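Local coordinates for protein 6'''-hydroxyparomomycin C oxidase (Microbacterium trichothecenolyticum, PDB 7DVE) that oxidises the C3 hydroxyl of the sugar in C-glycosides such as isoorientin and mangiferin, using FAD and releasing hydrogen peroxide, at residues P19-A32 / V494-D506. Sequence-based numbering, arbitrary orientation.
Sequences PAGATYARILSERA and VALAVRGARHIAD. With FAD (flavin-adenine dinucleotide), chain C.
With its CG anti to the carbonyl carbon (chi1 -85°), Tyr24 lowers its ring as a knob into the hole formed by Ala497, Gly500, Ala501 and Ile504. Ala497 O lies over one ring face toward the rim, Tyr24 CE1 rests 3.6 Å from Ala497 CB, and Ile504 CD1 meets the edge. Tyr24 OH ends 3.5 Å from Gly500 CA, over bare backbone where a beta carbon would stand; this hydroxyl is buried without a polar partner. Replacing this ring by an alanine side chain is likely to open a gap over Ala497 and Ala501. Thr23 CG2, anti to the backbone N, reaches Ala497 CB at 3.5 Å, while Thr23 OG1 donates a hydrogen bond to Pro19 O (2.6 Å). Helix 19-31 follows strand 12-15, the middle strand of the parallel sheet, as the first helix of the Rossmann-type FAD domain of this GMC oxidoreductase: Ala20 N gives a weak hydrogen bond to FAD O1P (3.3 Å). The 494-506 part of helix 490-510 crosses it at -39°. Ile27 CB touches Ala501 CB at 3.6 Å. Arg31 NH2 comes within 3.2 Å of Arg502 NE, guanidinium planes 32° apart, a like-charge approach probably eased by the Arg502 salt bridge to Glu152.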
loop_
_atom_site.group_PDB
_atom_site.type_symbol
_atom_site.label_atom_id
_atom_site.label_comp_id
_atom_site.label_asym_id
_atom_site.label_seq_id
_atom_site.Cartn_x
_atom_site.Cartn_y
_atom_site.Cartn_z
ATOM N N PRO A 19 -5.062 1.245 5.138
ATOM C CA PRO A 19 -5.820 2.364 4.537
ATOM C C PRO A 19 -7.055 1.954 3.753
ATOM O O PRO A 19 -7.969 2.775 3.614
ATOM C CB PRO A 19 -4.787 3.034 3.623
ATOM C CG PRO A 19 -3.441 2.619 4.185
ATOM C CD PRO A 19 -3.628 1.276 4.810
ATOM N N ALA A 20 -7.135 0.720 3.245
ATOM C CA ALA A 20 -8.316 0.326 2.470
ATOM C C ALA A 20 -9.513 0.039 3.376
ATOM O O ALA A 20 -10.613 0.592 3.184
ATOM C CB ALA A 20 -7.981 -0.898 1.602
ATOM N N GLY A 21 -9.315 -0.820 4.379
ATOM C CA GLY A 21 -10.369 -1.047 5.353
ATOM C C GLY A 21 -10.736 0.226 6.089
ATOM O O GLY A 21 -11.923 0.505 6.318
ATOM N N ALA A 22 -9.721 1.032 6.443
ATOM C CA ALA A 22 -9.983 2.318 7.080
ATOM C C ALA A 22 -10.793 3.232 6.171
ATOM O O ALA A 22 -11.637 3.990 6.653
ATOM C CB ALA A 22 -8.678 3.006 7.496
ATOM N N THR A 23 -10.548 3.192 4.855
ATOM C CA THR A 23 -11.322 4.052 3.970
ATOM C C THR A 23 -12.797 3.698 4.053
ATOM O O THR A 23 -13.660 4.582 4.154
ATOM C CB THR A 23 -10.826 3.942 2.529
ATOM O OG1 THR A 23 -9.537 4.545 2.429
ATOM C CG2 THR A 23 -11.784 4.677 1.583
ATOM N N TYR A 24 -13.105 2.396 4.011
ATOM C CA TYR A 24 -14.504 2.000 4.163
ATOM C C TYR A 24 -15.078 2.508 5.483
ATOM O O TYR A 24 -16.189 3.059 5.525
ATOM C CB TYR A 24 -14.651 0.486 4.059
ATOM C CG TYR A 24 -14.758 -0.000 2.638
ATOM C CD1 TYR A 24 -13.616 -0.181 1.860
ATOM C CD2 TYR A 24 -15.989 -0.265 2.067
ATOM C CE1 TYR A 24 -13.703 -0.628 0.554
ATOM C CE2 TYR A 24 -16.088 -0.719 0.756
ATOM C CZ TYR A 24 -14.943 -0.888 0.011
ATOM O OH TYR A 24 -15.031 -1.333 -1.274
ATOM N N ALA A 25 -14.326 2.341 6.575
ATOM C CA ALA A 25 -14.815 2.792 7.879
ATOM C C ALA A 25 -15.098 4.290 7.880
ATOM O O ALA A 25 -16.158 4.735 8.340
ATOM C CB ALA A 25 -13.813 2.445 8.982
ATOM N N ARG A 26 -14.173 5.089 7.349
ATOM C CA ARG A 26 -14.361 6.535 7.412
ATOM C C ARG A 26 -15.495 6.997 6.504
ATOM O O ARG A 26 -16.293 7.870 6.889
ATOM C CB ARG A 26 -13.073 7.269 7.061
ATOM C CG ARG A 26 -13.056 8.699 7.654
ATOM C CD ARG A 26 -13.075 9.731 6.555
ATOM N NE ARG A 26 -12.870 11.101 7.001
ATOM C CZ ARG A 26 -11.684 11.632 7.260
ATOM N NH1 ARG A 26 -10.599 10.887 7.355
ATOM N NH2 ARG A 26 -11.587 12.943 7.441
ATOM N N ILE A 27 -15.597 6.433 5.295
ATOM C CA ILE A 27 -16.652 6.897 4.405
ATOM C C ILE A 27 -18.008 6.490 4.932
ATOM O O ILE A 27 -18.986 7.221 4.758
ATOM C CB ILE A 27 -16.451 6.404 2.964
ATOM C CG1 ILE A 27 -15.120 6.911 2.423
ATOM C CG2 ILE A 27 -17.618 6.891 2.077
ATOM C CD1 ILE A 27 -15.197 8.384 2.012
ATOM N N LEU A 28 -18.106 5.342 5.601
ATOM C CA LEU A 28 -19.400 5.005 6.177
ATOM C C LEU A 28 -19.673 5.797 7.451
ATOM O O LEU A 28 -20.837 6.093 7.742
ATOM C CB LEU A 28 -19.505 3.490 6.421
ATOM C CG LEU A 28 -19.472 2.633 5.142
ATOM C CD1 LEU A 28 -19.179 1.157 5.406
ATOM C CD2 LEU A 28 -20.769 2.803 4.335
ATOM N N SER A 29 -18.641 6.184 8.210
ATOM C CA SER A 29 -18.894 7.081 9.340
ATOM C C SER A 29 -19.363 8.454 8.867
ATOM O O SER A 29 -20.107 9.135 9.586
ATOM C CB SER A 29 -17.649 7.219 10.215
ATOM O OG SER A 29 -17.213 5.952 10.686
ATOM N N GLU A 30 -18.967 8.861 7.658
ATOM C CA GLU A 30 -19.451 10.120 7.090
ATOM C C GLU A 30 -20.856 9.968 6.494
ATOM O O GLU A 30 -21.806 10.608 6.954
ATOM C CB GLU A 30 -18.460 10.646 6.036
ATOM C CG GLU A 30 -17.179 11.327 6.595
ATOM C CD GLU A 30 -16.097 11.552 5.522
ATOM O OE1 GLU A 30 -16.268 11.072 4.380
ATOM O OE2 GLU A 30 -15.064 12.197 5.817
ATOM N N ARG A 31 -21.017 9.136 5.465
ATOM C CA ARG A 31 -22.295 9.064 4.749
ATOM C C ARG A 31 -23.320 8.113 5.368
ATOM O O ARG A 31 -24.477 8.120 4.936
ATOM C CB ARG A 31 -22.070 8.648 3.285
ATOM C CG ARG A 31 -21.196 9.615 2.494
ATOM C CD ARG A 31 -21.357 9.421 0.998
ATOM N NE ARG A 31 -20.648 10.444 0.238
ATOM C CZ ARG A 31 -20.839 10.689 -1.052
ATOM N NH1 ARG A 31 -21.718 10.005 -1.763
ATOM N NH2 ARG A 31 -20.117 11.635 -1.645
ATOM N N ALA A 32 -22.950 7.288 6.345
ATOM C CA ALA A 32 -23.850 6.250 6.858
ATOM C C ALA A 32 -23.694 6.130 8.369
ATOM O O ALA A 32 -23.479 5.046 8.915
ATOM C CB ALA A 32 -23.576 4.908 6.174
ATOM N N VAL A 494 -7.116 3.298 -2.238
ATOM C CA VAL A 494 -8.018 4.065 -1.379
ATOM C C VAL A 494 -9.138 4.728 -2.200
ATOM O O VAL A 494 -10.303 4.730 -1.787
ATOM C CB VAL A 494 -7.211 5.080 -0.543
ATOM C CG1 VAL A 494 -8.114 6.198 0.018
ATOM C CG2 VAL A 494 -6.482 4.345 0.597
ATOM N N ALA A 495 -8.814 5.281 -3.378
ATOM C CA ALA A 495 -9.842 5.876 -4.242
ATOM C C ALA A 495 -10.921 4.864 -4.640
ATOM O O ALA A 495 -12.139 5.157 -4.598
ATOM C CB ALA A 495 -9.180 6.464 -5.489
ATOM N N LEU A 496 -10.496 3.656 -5.048
ATOM C CA LEU A 496 -11.483 2.631 -5.388
ATOM C C LEU A 496 -12.283 2.231 -4.153
ATOM O O LEU A 496 -13.506 2.030 -4.234
ATOM C CB LEU A 496 -10.810 1.425 -6.034
ATOM C CG LEU A 496 -9.872 1.782 -7.187
ATOM C CD1 LEU A 496 -9.097 0.563 -7.646
ATOM C CD2 LEU A 496 -10.679 2.369 -8.331
ATOM N N ALA A 497 -11.627 2.205 -2.984
ATOM C CA ALA A 497 -12.348 1.970 -1.733
ATOM C C ALA A 497 -13.404 3.047 -1.490
ATOM O O ALA A 497 -14.487 2.757 -0.964
ATOM C CB ALA A 497 -11.363 1.906 -0.563
ATOM N N VAL A 498 -13.098 4.297 -1.859
ATOM C CA VAL A 498 -14.058 5.387 -1.712
ATOM C C VAL A 498 -15.319 5.090 -2.510
ATOM O O VAL A 498 -16.450 5.243 -2.016
ATOM C CB VAL A 498 -13.439 6.724 -2.158
ATOM C CG1 VAL A 498 -14.491 7.790 -2.150
ATOM C CG2 VAL A 498 -12.225 7.095 -1.288
ATOM N N ARG A 499 -15.145 4.681 -3.771
ATOM C CA ARG A 499 -16.332 4.329 -4.561
ATOM C C ARG A 499 -17.097 3.170 -3.920
ATOM O O ARG A 499 -18.328 3.204 -3.803
ATOM C CB ARG A 499 -15.971 3.984 -6.005
ATOM C CG ARG A 499 -17.232 3.938 -6.865
ATOM C CD ARG A 499 -17.026 3.466 -8.279
ATOM N NE ARG A 499 -18.260 2.847 -8.732
ATOM C CZ ARG A 499 -18.679 2.821 -9.989
ATOM N NH1 ARG A 499 -17.966 3.354 -10.966
ATOM N NH2 ARG A 499 -19.845 2.252 -10.270
ATOM N N GLY A 500 -16.381 2.141 -3.475
ATOM C CA GLY A 500 -17.064 0.991 -2.888
ATOM C C GLY A 500 -17.854 1.342 -1.636
ATOM O O GLY A 500 -19.001 0.916 -1.468
ATOM N N ALA A 501 -17.242 2.113 -0.733
ATOM C CA ALA A 501 -17.913 2.503 0.504
ATOM C C ALA A 501 -19.083 3.442 0.242
ATOM O O ALA A 501 -20.106 3.360 0.935
ATOM C CB ALA A 501 -16.912 3.146 1.464
ATOM N N ARG A 502 -18.968 4.323 -0.755
ATOM C CA ARG A 502 -20.126 5.124 -1.145
ATOM C C ARG A 502 -21.259 4.239 -1.635
ATOM O O ARG A 502 -22.435 4.508 -1.358
ATOM C CB ARG A 502 -19.738 6.115 -2.235
ATOM C CG ARG A 502 -18.853 7.209 -1.779
ATOM C CD ARG A 502 -18.445 8.022 -2.971
ATOM N NE ARG A 502 -18.048 9.368 -2.582
ATOM C CZ ARG A 502 -17.601 10.278 -3.431
ATOM N NH1 ARG A 502 -17.498 10.023 -4.726
ATOM N NH2 ARG A 502 -17.247 11.472 -2.969
ATOM N N HIS A 503 -20.929 3.179 -2.381
ATOM C CA HIS A 503 -21.972 2.261 -2.832
ATOM C C HIS A 503 -22.659 1.574 -1.656
ATOM O O HIS A 503 -23.893 1.468 -1.619
ATOM C CB HIS A 503 -21.410 1.216 -3.794
ATOM C CG HIS A 503 -22.481 0.397 -4.444
ATOM N ND1 HIS A 503 -22.702 -0.930 -4.138
ATOM C CD2 HIS A 503 -23.440 0.740 -5.333
ATOM C CE1 HIS A 503 -23.729 -1.377 -4.833
ATOM N NE2 HIS A 503 -24.197 -0.380 -5.563
ATOM N N ILE A 504 -21.876 1.098 -0.688
ATOM C CA ILE A 504 -22.480 0.454 0.482
ATOM C C ILE A 504 -23.376 1.442 1.233
ATOM O O ILE A 504 -24.459 1.078 1.708
ATOM C CB ILE A 504 -21.391 -0.152 1.393
ATOM C CG1 ILE A 504 -20.760 -1.375 0.728
ATOM C CG2 ILE A 504 -21.960 -0.553 2.746
ATOM C CD1 ILE A 504 -19.679 -2.007 1.559
ATOM N N ALA A 505 -22.949 2.712 1.341
ATOM C CA ALA A 505 -23.797 3.730 1.969
ATOM C C ALA A 505 -25.096 3.934 1.196
ATOM O O ALA A 505 -26.169 4.062 1.799
ATOM C CB ALA A 505 -23.046 5.057 2.088
ATOM N N ASP A 506 -25.013 4.018 -0.137
ATOM C CA ASP A 506 -26.218 4.071 -0.964
ATOM C C ASP A 506 -27.151 2.918 -0.619
ATOM O O ASP A 506 -28.352 3.109 -0.403
ATOM C CB ASP A 506 -25.848 4.007 -2.449
ATOM C CG ASP A 506 -25.213 5.284 -2.950
ATOM O OD1 ASP A 506 -25.851 6.329 -2.824
ATOM O OD2 ASP A 506 -24.075 5.253 -3.465
HETATM P PA FAD C . -2.351 -3.508 4.335
HETATM O O1A FAD C . -1.490 -4.714 4.272
HETATM O O2A FAD C . -1.711 -2.178 4.455
HETATM O O5B FAD C . -3.323 -3.830 5.582
HETATM C C5B FAD C . -4.074 -5.047 5.583
HETATM C C4B FAD C . -4.362 -5.471 7.000
HETATM O O4B FAD C . -5.186 -6.669 6.888
HETATM C C3B FAD C . -3.073 -5.920 7.719
HETATM O O3B FAD C . -2.985 -5.211 8.970
HETATM C C2B FAD C . -3.360 -7.410 7.957
HETATM O O2B FAD C . -2.837 -7.861 9.209
HETATM C C1B FAD C . -4.873 -7.452 8.030
HETATM N N9A FAD C . -5.385 -8.852 7.799
HETATM C C8A FAD C . -5.000 -9.575 6.735
HETATM N N7A FAD C . -5.616 -10.761 6.784
HETATM C C5A FAD C . -6.380 -10.788 7.878
HETATM C C6A FAD C . -7.199 -11.733 8.361
HETATM N N6A FAD C . -7.276 -12.862 7.658
HETATM N N1A FAD C . -7.910 -11.561 9.492
HETATM C C2A FAD C . -7.777 -10.349 10.172
HETATM N N3A FAD C . -6.923 -9.365 9.640
HETATM C C4A FAD C . -6.243 -9.604 8.506
HETATM N N1 FAD C . 2.827 2.474 -0.675
HETATM C C2 FAD C . 2.651 3.644 -1.392
HETATM O O2 FAD C . 1.605 3.783 -2.016
HETATM N N3 FAD C . 3.656 4.626 -1.405
HETATM C C4 FAD C . 4.831 4.441 -0.644
HETATM O O4 FAD C . 5.698 5.322 -0.644
HETATM C C4X FAD C . 4.992 3.259 0.071
HETATM N N5 FAD C . 6.119 2.991 0.776
HETATM C C5X FAD C . 6.172 1.884 1.571
HETATM C C6 FAD C . 7.272 1.657 2.420
HETATM C C7 FAD C . 7.327 0.568 3.283
HETATM C C7M FAD C . 8.549 0.353 4.212
HETATM C C8 FAD C . 6.264 -0.337 3.305
HETATM C C8M FAD C . 6.314 -1.550 4.252
HETATM C C9 FAD C . 5.168 -0.127 2.457
HETATM C C9A FAD C . 5.114 0.974 1.583
HETATM N N10 FAD C . 4.066 1.171 0.750
HETATM C C10 FAD C . 3.976 2.299 0.043
HETATM C "C1'" FAD C . 2.958 0.185 0.597
HETATM C "C2'" FAD C . 1.702 0.478 1.427
HETATM O "O2'" FAD C . 2.030 0.317 2.817
HETATM C "C3'" FAD C . 0.527 -0.458 0.988
HETATM O "O3'" FAD C . 0.213 -0.230 -0.393
HETATM C "C4'" FAD C . -0.750 -0.152 1.772
HETATM O "O4'" FAD C . -0.501 -0.297 3.162
HETATM C "C5'" FAD C . -1.883 -1.132 1.361
HETATM O "O5'" FAD C . -3.012 -0.993 2.248
HETATM P P FAD C . -4.103 -2.162 2.501
HETATM O O1P FAD C . -5.012 -1.841 3.635
HETATM O O2P FAD C . -4.678 -2.448 1.170
HETATM O O3P FAD C . -3.332 -3.469 3.063
#